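Local coordinates for variant surface glycoprotein MITAT 1.1 (Trypanosoma brucei brucei, PDB 5LY9) that forms, with the rest of the glycoprotein, a parasite surface coat whose antigenic variation lets the trypanosome evade the host immune response, at residues A[18-23]-A[251-256]; A[106-111]-A[211-216]. One frame throughout, in Å; residues are numbered along the deposited sequence. Where two conformers were deposited one is given.

Contact 1: A[18-23]-A[251-256]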
loop_
_atom_site.group_PDB
_atom_site.type_symbol
_atom_site.label_atom_id
_atom_site.label_comp_id
_atom_site.label_asym_id
_atom_site.label_seq_id
_atom_site.Cartn_x
_atom_site.Cartn_y
_atom_site.Cartn_z
ATOM N N THR A 18 -13.045 -4.065 -15.227
ATOM C CA THR A 18 -12.297 -5.011 -14.431
ATOM C C THR A 18 -10.849 -5.183 -14.945
ATOM O O THR A 18 -9.914 -5.280 -14.148
ATOM C CB THR A 18 -13.069 -6.353 -14.186
ATOM O OG1 THR A 18 -12.354 -7.087 -13.191
ATOM C CG2 THR A 18 -13.082 -7.130 -15.400
ATOM N N THR A 19 -10.667 -5.181 -16.279
ATOM C CA THR A 19 -9.332 -5.184 -16.881
ATOM C C THR A 19 -8.489 -3.976 -16.421
ATOM O O THR A 19 -7.350 -4.138 -16.026
ATOM C CB THR A 19 -9.463 -5.244 -18.421
ATOM O OG1 THR A 19 -10.246 -6.422 -18.779
ATOM C CG2 THR A 19 -8.120 -5.277 -19.048
ATOM N N GLU A 20 -9.066 -2.812 -16.443
ATOM C CA GLU A 20 -8.340 -1.620 -16.014
ATOM C C GLU A 20 -7.972 -1.707 -14.526
ATOM O O GLU A 20 -6.808 -1.476 -14.136
ATOM C CB GLU A 20 -9.119 -0.335 -16.289
ATOM C CG GLU A 20 -8.404 0.930 -15.786
ATOM C CD GLU A 20 -8.843 2.190 -16.497
ATOM O OE1 GLU A 20 -8.706 2.254 -17.783
ATOM O OE2 GLU A 20 -9.413 3.053 -15.771
ATOM N N LEU A 21 -8.962 -2.063 -13.709
ATOM C CA LEU A 21 -8.795 -2.145 -12.270
ATOM C C LEU A 21 -7.729 -3.143 -11.864
ATOM O O LEU A 21 -7.081 -2.992 -10.849
ATOM C CB LEU A 21 -10.099 -2.338 -11.523
ATOM C CG LEU A 21 -11.228 -1.308 -11.635
ATOM C CD1 LEU A 21 -12.431 -1.859 -10.858
ATOM C CD2 LEU A 21 -10.766 0.021 -11.067
ATOM N N SER A 22 -7.518 -4.158 -12.672
ATOM C CA SER A 22 -6.578 -5.227 -12.394
ATOM C C SER A 22 -5.150 -4.695 -12.222
ATOM O O SER A 22 -4.398 -5.309 -11.491
ATOM C CB SER A 22 -6.639 -6.301 -13.517
ATOM O OG SER A 22 -5.973 -5.803 -14.624
ATOM N N LYS A 23 -4.814 -3.531 -12.786
ATOM C CA LYS A 23 -3.463 -2.988 -12.699
ATOM C C LYS A 23 -3.278 -1.915 -11.671
ATOM O O LYS A 23 -2.154 -1.476 -11.469
ATOM C CB LYS A 23 -2.958 -2.460 -14.050
ATOM C CG LYS A 23 -2.727 -3.540 -15.086
ATOM C CD LYS A 23 -1.920 -3.026 -16.296
ATOM C CE LYS A 23 -1.424 -4.201 -17.132
ATOM N NZ LYS A 23 -0.673 -3.580 -18.280
ATOM N N GLU A 251 -12.910 8.124 -5.868
ATOM C CA GLU A 251 -12.267 9.133 -5.009
ATOM C C GLU A 251 -10.850 8.717 -4.652
ATOM O O GLU A 251 -9.917 9.535 -4.746
ATOM C CB GLU A 251 -13.085 9.357 -3.762
ATOM C CG GLU A 251 -12.475 10.402 -2.860
ATOM C CD GLU A 251 -13.377 10.817 -1.722
ATOM O OE1 GLU A 251 -14.298 11.661 -1.980
ATOM O OE2 GLU A 251 -13.194 10.274 -0.619
ATOM N N ALA A 252 -10.630 7.445 -4.308
ATOM C CA ALA A 252 -9.291 7.039 -3.945
ATOM C C ALA A 252 -8.357 7.177 -5.142
ATOM O O ALA A 252 -7.201 7.553 -4.999
ATOM C CB ALA A 252 -9.293 5.610 -3.459
ATOM N N ARG A 253 -8.845 6.842 -6.333
ATOM C CA ARG A 253 -7.976 7.002 -7.471
ATOM C C ARG A 253 -7.585 8.461 -7.671
ATOM O O ARG A 253 -6.413 8.791 -7.932
ATOM C CB ARG A 253 -8.613 6.389 -8.738
ATOM C CG ARG A 253 -7.519 5.986 -9.732
ATOM C CD ARG A 253 -8.019 5.419 -10.996
ATOM N NE ARG A 253 -6.950 4.690 -11.677
ATOM C CZ ARG A 253 -7.067 4.192 -12.899
ATOM N NH1 ARG A 253 -8.216 4.369 -13.631
ATOM N NH2 ARG A 253 -6.043 3.444 -13.383
ATOM N N ASN A 254 -8.567 9.343 -7.540
ATOM C CA ASN A 254 -8.270 10.763 -7.722
ATOM C C ASN A 254 -7.318 11.269 -6.673
ATOM O O ASN A 254 -6.553 12.237 -6.975
ATOM C CB ASN A 254 -9.546 11.563 -7.647
ATOM C CG ASN A 254 -10.295 11.540 -8.915
ATOM O OD1 ASN A 254 -9.704 11.309 -9.983
ATOM N ND2 ASN A 254 -11.616 11.776 -8.833
ATOM N N ARG A 255 -7.339 10.700 -5.478
ATOM C CA ARG A 255 -6.476 11.182 -4.360
ATOM C C ARG A 255 -5.126 10.515 -4.183
ATOM O O ARG A 255 -4.409 10.829 -3.202
ATOM C CB ARG A 255 -7.271 11.192 -3.031
ATOM C CG ARG A 255 -8.360 12.212 -3.249
ATOM C CD ARG A 255 -9.338 12.403 -2.156
ATOM N NE ARG A 255 -10.332 13.406 -2.595
ATOM C CZ ARG A 255 -11.236 13.941 -1.785
ATOM N NH1 ARG A 255 -11.251 13.637 -0.488
ATOM N NH2 ARG A 255 -12.104 14.798 -2.271
ATOM N N GLU A 256 -4.696 9.743 -5.179
ATOM C CA GLU A 256 -3.424 9.033 -5.088
ATOM C C GLU A 256 -2.292 10.045 -4.981
ATOM O O GLU A 256 -2.172 11.003 -5.802
ATOM C CB GLU A 256 -3.170 8.219 -6.334
ATOM C CG GLU A 256 -4.108 7.052 -6.454
ATOM C CD GLU A 256 -4.126 6.376 -7.823
ATOM O OE1 GLU A 256 -3.647 6.973 -8.762
ATOM O OE2 GLU A 256 -4.676 5.231 -7.928
#
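A buried salt bridge between two helix ends, Glu-20 near the C-terminal end of helix 8-21 and Arg-253 in the last turn of helix 244-254, makes up this contact. Arg-253 NH1 lies 2.8 Å from Glu-20 OE2, and the N-H...O angle of 145° marks a bent hydrogen bond inside the ion pair. Toward Glu-20 the guanidinium uses NH1 alone, since Arg-253 NH2 stays 4.1 Å from Glu-20 OE2. The two flat groups are not coplanar: carboxylate and guanidinium planes stand 50° apart, with OE2 near the guanidinium plane at its edge while NH1 approaches from above the carboxylate plane. In both residues CB leaves the backbone toward the other segment, and Arg-253, with CG anti to the backbone N (chi1 -154°), is extended from CG to NE, which carries its guanidinium to the other helix.

In the helical core of the A-type VSG N-terminal domain, the bridge ties helix 8-21 to helix 244-254 beside the long helices 24-55 and 62-114, with Leu-21 packing on Ala-98 and Leu-101 of the latter. The loop around residues 157-162 completes the polar cluster. Glu-20 OE1 receives Glu-161 N and also bonds with Thr-158 OG1, and OE2 takes Leu-162 N besides the arginine; Arg-253 NH2 donates to Thr-158 O. Backbone amides and a guanidinium around one buried carboxylate would probably favour its ionised form.

Contact 2: A[106-111]-A[211-216]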
loop_
_atom_site.group_PDB
_atom_site.type_symbol
_atom_site.label_atom_id
_atom_site.label_comp_id
_atom_site.label_asym_id
_atom_site.label_seq_id
_atom_site.Cartn_x
_atom_site.Cartn_y
_atom_site.Cartn_z
ATOM N N ASP A 106 -16.180 -9.077 -10.521
ATOM C CA ASP A 106 -15.786 -10.384 -11.053
ATOM C C ASP A 106 -16.764 -11.479 -10.572
ATOM O O ASP A 106 -17.115 -12.424 -11.294
ATOM C CB ASP A 106 -14.328 -10.708 -10.673
ATOM C CG ASP A 106 -13.299 -9.879 -11.429
ATOM O OD1 ASP A 106 -13.705 -9.075 -12.318
ATOM O OD2 ASP A 106 -12.080 -10.075 -11.129
ATOM N N GLU A 107 -17.165 -11.381 -9.311
ATOM C CA GLU A 107 -18.066 -12.406 -8.736
ATOM C C GLU A 107 -19.411 -12.351 -9.474
ATOM O O GLU A 107 -19.999 -13.401 -9.838
ATOM C CB GLU A 107 -18.194 -12.226 -7.239
ATOM C CG GLU A 107 -19.133 -13.188 -6.511
ATOM C CD GLU A 107 -18.638 -14.629 -6.464
ATOM O OE1 GLU A 107 -17.366 -14.806 -6.522
ATOM O OE2 GLU A 107 -19.542 -15.531 -6.255
ATOM N N PHE A 108 -19.947 -11.153 -9.679
ATOM C CA PHE A 108 -21.282 -11.049 -10.322
ATOM C C PHE A 108 -21.186 -11.472 -11.793
ATOM O O PHE A 108 -22.069 -12.194 -12.299
ATOM C CB PHE A 108 -21.966 -9.725 -10.122
ATOM C CG PHE A 108 -23.420 -9.791 -10.357
ATOM C CD1 PHE A 108 -24.269 -10.374 -9.377
ATOM C CD2 PHE A 108 -23.945 -9.452 -11.574
ATOM C CE1 PHE A 108 -25.600 -10.481 -9.608
ATOM C CE2 PHE A 108 -25.305 -9.562 -11.795
ATOM C CZ PHE A 108 -26.111 -10.097 -10.867
ATOM N N LEU A 109 -20.173 -10.980 -12.510
ATOM C CA LEU A 109 -20.009 -11.407 -13.903
ATOM C C LEU A 109 -19.838 -12.921 -14.023
ATOM O O LEU A 109 -20.411 -13.539 -14.926
ATOM C CB LEU A 109 -18.843 -10.713 -14.626
ATOM C CG LEU A 109 -18.987 -9.230 -14.985
ATOM C CD1 LEU A 109 -17.692 -8.724 -15.542
ATOM C CD2 LEU A 109 -20.078 -8.926 -15.984
ATOM N N ASN A 110 -19.026 -13.500 -13.140
ATOM C CA ASN A 110 -18.838 -14.929 -13.119
ATOM C C ASN A 110 -20.189 -15.642 -12.910
ATOM O O ASN A 110 -20.453 -16.695 -13.564
ATOM C CB ASN A 110 -17.864 -15.360 -12.030
ATOM C CG ASN A 110 -17.676 -16.877 -11.957
ATOM O OD1 ASN A 110 -17.003 -17.453 -12.798
ATOM N ND2 ASN A 110 -18.307 -17.509 -11.000
ATOM N N LEU A 111 -21.028 -15.112 -11.992
ATOM C CA LEU A 111 -22.278 -15.798 -11.709
ATOM C C LEU A 111 -23.167 -15.741 -12.980
ATOM O O LEU A 111 -23.707 -16.753 -13.389
ATOM C CB LEU A 111 -23.009 -15.130 -10.524
ATOM C CG LEU A 111 -24.415 -15.654 -10.299
ATOM C CD1 LEU A 111 -24.388 -17.152 -9.952
ATOM C CD2 LEU A 111 -25.080 -14.880 -9.221
ATOM N N ALA A 211 -33.525 -5.702 -5.550
ATOM C CA ALA A 211 -32.187 -6.141 -5.096
ATOM C C ALA A 211 -31.136 -5.283 -5.760
ATOM O O ALA A 211 -31.273 -4.951 -6.928
ATOM C CB ALA A 211 -31.933 -7.608 -5.413
ATOM N N LYS A 212 -30.112 -4.868 -4.982
ATOM C CA LYS A 212 -28.989 -4.118 -5.480
ATOM C C LYS A 212 -27.822 -5.058 -5.596
ATOM O O LYS A 212 -27.386 -5.680 -4.587
ATOM C CB LYS A 212 -28.648 -2.977 -4.514
ATOM C CG LYS A 212 -29.815 -2.118 -4.116
ATOM C CD LYS A 212 -30.462 -1.479 -5.334
ATOM C CE LYS A 212 -30.045 -0.026 -5.487
ATOM N NZ LYS A 212 -28.628 0.201 -4.992
ATOM N N VAL A 213 -27.269 -5.162 -6.799
ATOM C CA VAL A 213 -26.148 -6.073 -7.082
ATOM C C VAL A 213 -25.047 -5.272 -7.787
ATOM O O VAL A 213 -25.191 -4.073 -8.023
ATOM C CB VAL A 213 -26.592 -7.309 -7.858
ATOM C CG1 VAL A 213 -27.629 -8.092 -7.055
ATOM C CG2 VAL A 213 -27.112 -6.953 -9.251
ATOM N N LEU A 214 -23.940 -5.928 -8.107
ATOM C CA LEU A 214 -22.771 -5.255 -8.681
ATOM C C LEU A 214 -22.392 -4.074 -7.779
ATOM O O LEU A 214 -22.194 -2.916 -8.269
ATOM C CB LEU A 214 -22.992 -4.853 -10.139
ATOM C CG LEU A 214 -22.791 -6.003 -11.149
ATOM C CD1 LEU A 214 -23.520 -5.765 -12.438
ATOM C CD2 LEU A 214 -21.320 -6.297 -11.424
ATOM N N ALA A 215 -22.371 -4.324 -6.462
ATOM C CA ALA A 215 -22.038 -3.282 -5.456
ATOM C C ALA A 215 -22.830 -1.982 -5.622
ATOM O O ALA A 215 -22.350 -0.880 -5.399
ATOM C CB ALA A 215 -20.534 -3.040 -5.482
ATOM N N GLY A 216 -24.103 -2.132 -5.954
ATOM C CA GLY A 216 -25.017 -1.003 -6.052
ATOM C C GLY A 216 -25.254 -0.455 -7.452
ATOM O O GLY A 216 -26.083 0.418 -7.641
#
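Phe-108 of helix 62-114 reaches across to Val-213 and Leu-214, where strand 211-213 runs into a turn; these three residues account for most of the 189 Å² buried here. The contact between the two segments is apolar. Val-213 CG2 sits over one face of the Phe-108 ring, 4.0 Å from the centroid and 26° off the ring normal, a CH-pi contact displaced toward the rim. Its closest ring atom is accordingly Phe-108 CZ, at 3.7 Å from Val-213 CG2, while Val-213 CB lies 3.8 Å from Phe-108 CE1.

Strand 211-213 is, within this chain, an outermost strand of a small four-stranded antiparallel sheet, and the contact joins that sheet to the long helix about 26 Å from the centre of the chain, probably in the membrane-distal head. Val-213 also packs on Met-218 and Ile-220 of the adjacent strand.

Leu-214 meets the other end of the same side chain. Its CG lies 3.7 Å from Phe-108 CD2 in an oblique approach, and Leu-214 CD2 comes equally close, 3.7 Å, to Phe-108 CB, so the leucine lies against CB and the CD2 side, the valine over the CE1 and CZ end. Phe-108 projects its ring toward the strand with CG turned anti to the backbone N (chi1 -161°). Leu-214 also packs on Leu-14 of helix 8-21. The dimer interface lies alongside: Leu-214 N bonds to Glu-107 OE2 of the second subunit, and Phe-108 packs on that same glutamate of the neighbouring chain.

From the N terminus the chain runs through helix 8-21, which supplies the first side of contact 1, then through helices 24-55 and 62-114, the latter carrying residues 106-111 of contact 2. The chain next enters a segment poor in helix and returns at 211-216, closing contact 2 over 99 intervening residues. Contact 1 closes later, at 251-256, over 227 residues, and thus encloses the whole of contact 2. The centres lie about 19 Å apart, yet the two meet through Thr-18 OG1 and Asp-106 OD1, 2.6 Å apart in a probable hydrogen bond. That bond joins helix 8-21 to helix 62-114, while contact 1 joins helix 8-21 to helix 244-254.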